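Local structure of myosin-I heavy chain (Dictyostelium discoideum, 5EJR) at residues 132-135 with 136-140. The protein is an actin-based motor with ATPase activity, involved in the early steps of phagocytosis and in adhesion, whose tail carries the MyTH4-FERM unit described here. Residues are numbered along the deposited sequence; the frame is centred on the assembly and turned at random.
Sequences YFLS and ITFSP
I136 folds back on Y132 and F133 in the C-terminal part of helix 121-137, within the MyTH4 domain of the myosin tail. I136 CB sits 3.9 Å from Y132 O. CG2, anti to the carbonyl carbon, reaches over one face of the Y132 ring in a CH-pi contact, 4.2 Å from the centroid and 28° off the normal. A chi1 of 54° turns CG1 back to the carbonyl oxygens of the preceding turn, 3.3 Å from F133 O. I136 CD1 ends at the edge of the F133 ring, near its plane, 3.7 Å from F133 CD1. With alanine in place of I136, the Y132 face and the F133 edge would probably lose these contacts, leaving a gap next to K176, R188 and T228. F200 also packs on the rings, stacked on Y132 and edge-to-face with F133.

Polar groups close the turn. Y132 O accepts from both I136 N and S135 OG. T137 OG1 donates a hydrogen bond to F133 O (2.8 Å), nearly in line with the C=O. L134 CD2 meets F138 CZ at 3.6 Å, beside I107 and Y108 of helix 104-113. L134 O is gripped twice: F138 N lies almost straight ahead of it (C=O...N 178°), T137 N above the carbonyl plane at 3.0 Å.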
loop_
_atom_site.group_PDB
_atom_site.type_symbol
_atom_site.label_atom_id
_atom_site.label_comp_id
_atom_site.label_asym_id
_atom_site.label_seq_id
_atom_site.Cartn_x
_atom_site.Cartn_y
_atom_site.Cartn_z
ATOM N N TYR A 132 12.306 3.956 -17.556
ATOM C CA TYR A 132 12.050 4.815 -16.397
ATOM C C TYR A 132 11.639 3.971 -15.178
ATOM O O TYR A 132 12.190 4.162 -14.091
ATOM C CB TYR A 132 10.953 5.845 -16.717
ATOM C CG TYR A 132 10.400 6.498 -15.470
ATOM C CD1 TYR A 132 11.105 7.505 -14.818
ATOM C CD2 TYR A 132 9.199 6.071 -14.908
ATOM C CE1 TYR A 132 10.626 8.082 -13.643
ATOM C CE2 TYR A 132 8.713 6.636 -13.725
ATOM C CZ TYR A 132 9.423 7.651 -13.106
ATOM O OH TYR A 132 8.946 8.240 -11.957
ATOM N N PHE A 133 10.654 3.069 -15.370
ATOM C CA PHE A 133 10.102 2.201 -14.324
ATOM C C PHE A 133 11.105 1.157 -13.845
ATOM O O PHE A 133 11.046 0.752 -12.683
ATOM C CB PHE A 133 8.762 1.585 -14.746
ATOM C CG PHE A 133 7.611 2.571 -14.781
ATOM C CD1 PHE A 133 7.256 3.294 -13.648
ATOM C CD2 PHE A 133 6.853 2.740 -15.935
ATOM C CE1 PHE A 133 6.188 4.207 -13.683
ATOM C CE2 PHE A 133 5.787 3.653 -15.972
ATOM C CZ PHE A 133 5.463 4.385 -14.847
ATOM N N LEU A 134 12.099 0.795 -14.686
ATOM C CA LEU A 134 13.165 -0.093 -14.239
ATOM C C LEU A 134 14.110 0.743 -13.388
ATOM O O LEU A 134 14.506 0.305 -12.301
ATOM C CB LEU A 134 13.977 -0.697 -15.413
ATOM C CG LEU A 134 13.276 -1.623 -16.396
ATOM C CD1 LEU A 134 14.157 -1.865 -17.616
ATOM C CD2 LEU A 134 12.927 -2.951 -15.758
ATOM N N SER A 135 14.487 1.943 -13.882
ATOM C CA SER A 135 15.445 2.829 -13.201
ATOM C C SER A 135 14.986 3.298 -11.804
ATOM O O SER A 135 15.834 3.596 -10.973
ATOM C CB SER A 135 15.818 4.021 -14.078
ATOM O OG SER A 135 14.737 4.931 -14.185
ATOM N N ILE A 136 13.666 3.353 -11.551
ATOM C CA ILE A 136 13.172 3.729 -10.222
ATOM C C ILE A 136 13.274 2.542 -9.232
ATOM O O ILE A 136 13.380 2.772 -8.025
ATOM C CB ILE A 136 11.762 4.392 -10.222
ATOM C CG1 ILE A 136 10.713 3.536 -10.936
ATOM C CG2 ILE A 136 11.821 5.820 -10.790
ATOM C CD1 ILE A 136 9.251 3.893 -10.636
ATOM N N THR A 137 13.311 1.285 -9.755
ATOM C CA THR A 137 13.348 0.051 -8.957
ATOM C C THR A 137 14.767 -0.470 -8.648
ATOM O O THR A 137 15.150 -0.561 -7.483
ATOM C CB THR A 137 12.485 -1.019 -9.626
ATOM O OG1 THR A 137 11.341 -0.375 -10.175
ATOM C CG2 THR A 137 12.022 -2.099 -8.638
ATOM N N PHE A 138 15.519 -0.858 -9.676
ATOM C CA PHE A 138 16.851 -1.433 -9.497
ATOM C C PHE A 138 17.832 -0.865 -10.502
ATOM O O PHE A 138 17.455 -0.411 -11.579
ATOM C CB PHE A 138 16.810 -2.988 -9.558
ATOM C CG PHE A 138 16.011 -3.549 -10.707
ATOM C CD1 PHE A 138 16.546 -3.600 -11.992
ATOM C CD2 PHE A 138 14.701 -3.961 -10.525
ATOM C CE1 PHE A 138 15.787 -4.065 -13.067
ATOM C CE2 PHE A 138 13.944 -4.432 -11.600
ATOM C CZ PHE A 138 14.492 -4.476 -12.865
ATOM N N SER A 139 19.088 -0.876 -10.119
ATOM C CA SER A 139 20.173 -0.377 -10.922
ATOM C C SER A 139 20.624 -1.450 -11.923
ATOM O O SER A 139 20.583 -2.640 -11.586
ATOM C CB SER A 139 21.338 -0.041 -9.996
ATOM O OG SER A 139 22.524 0.326 -10.683
ATOM N N PRO A 140 21.139 -1.078 -13.127
ATOM C CA PRO A 140 21.808 -2.102 -13.948
ATOM C C PRO A 140 23.163 -2.370 -13.247
ATOM O O PRO A 140 23.511 -1.633 -12.310
ATOM C CB PRO A 140 22.004 -1.407 -15.299
ATOM C CG PRO A 140 22.032 0.042 -14.998
ATOM C CD PRO A 140 21.313 0.280 -13.694
#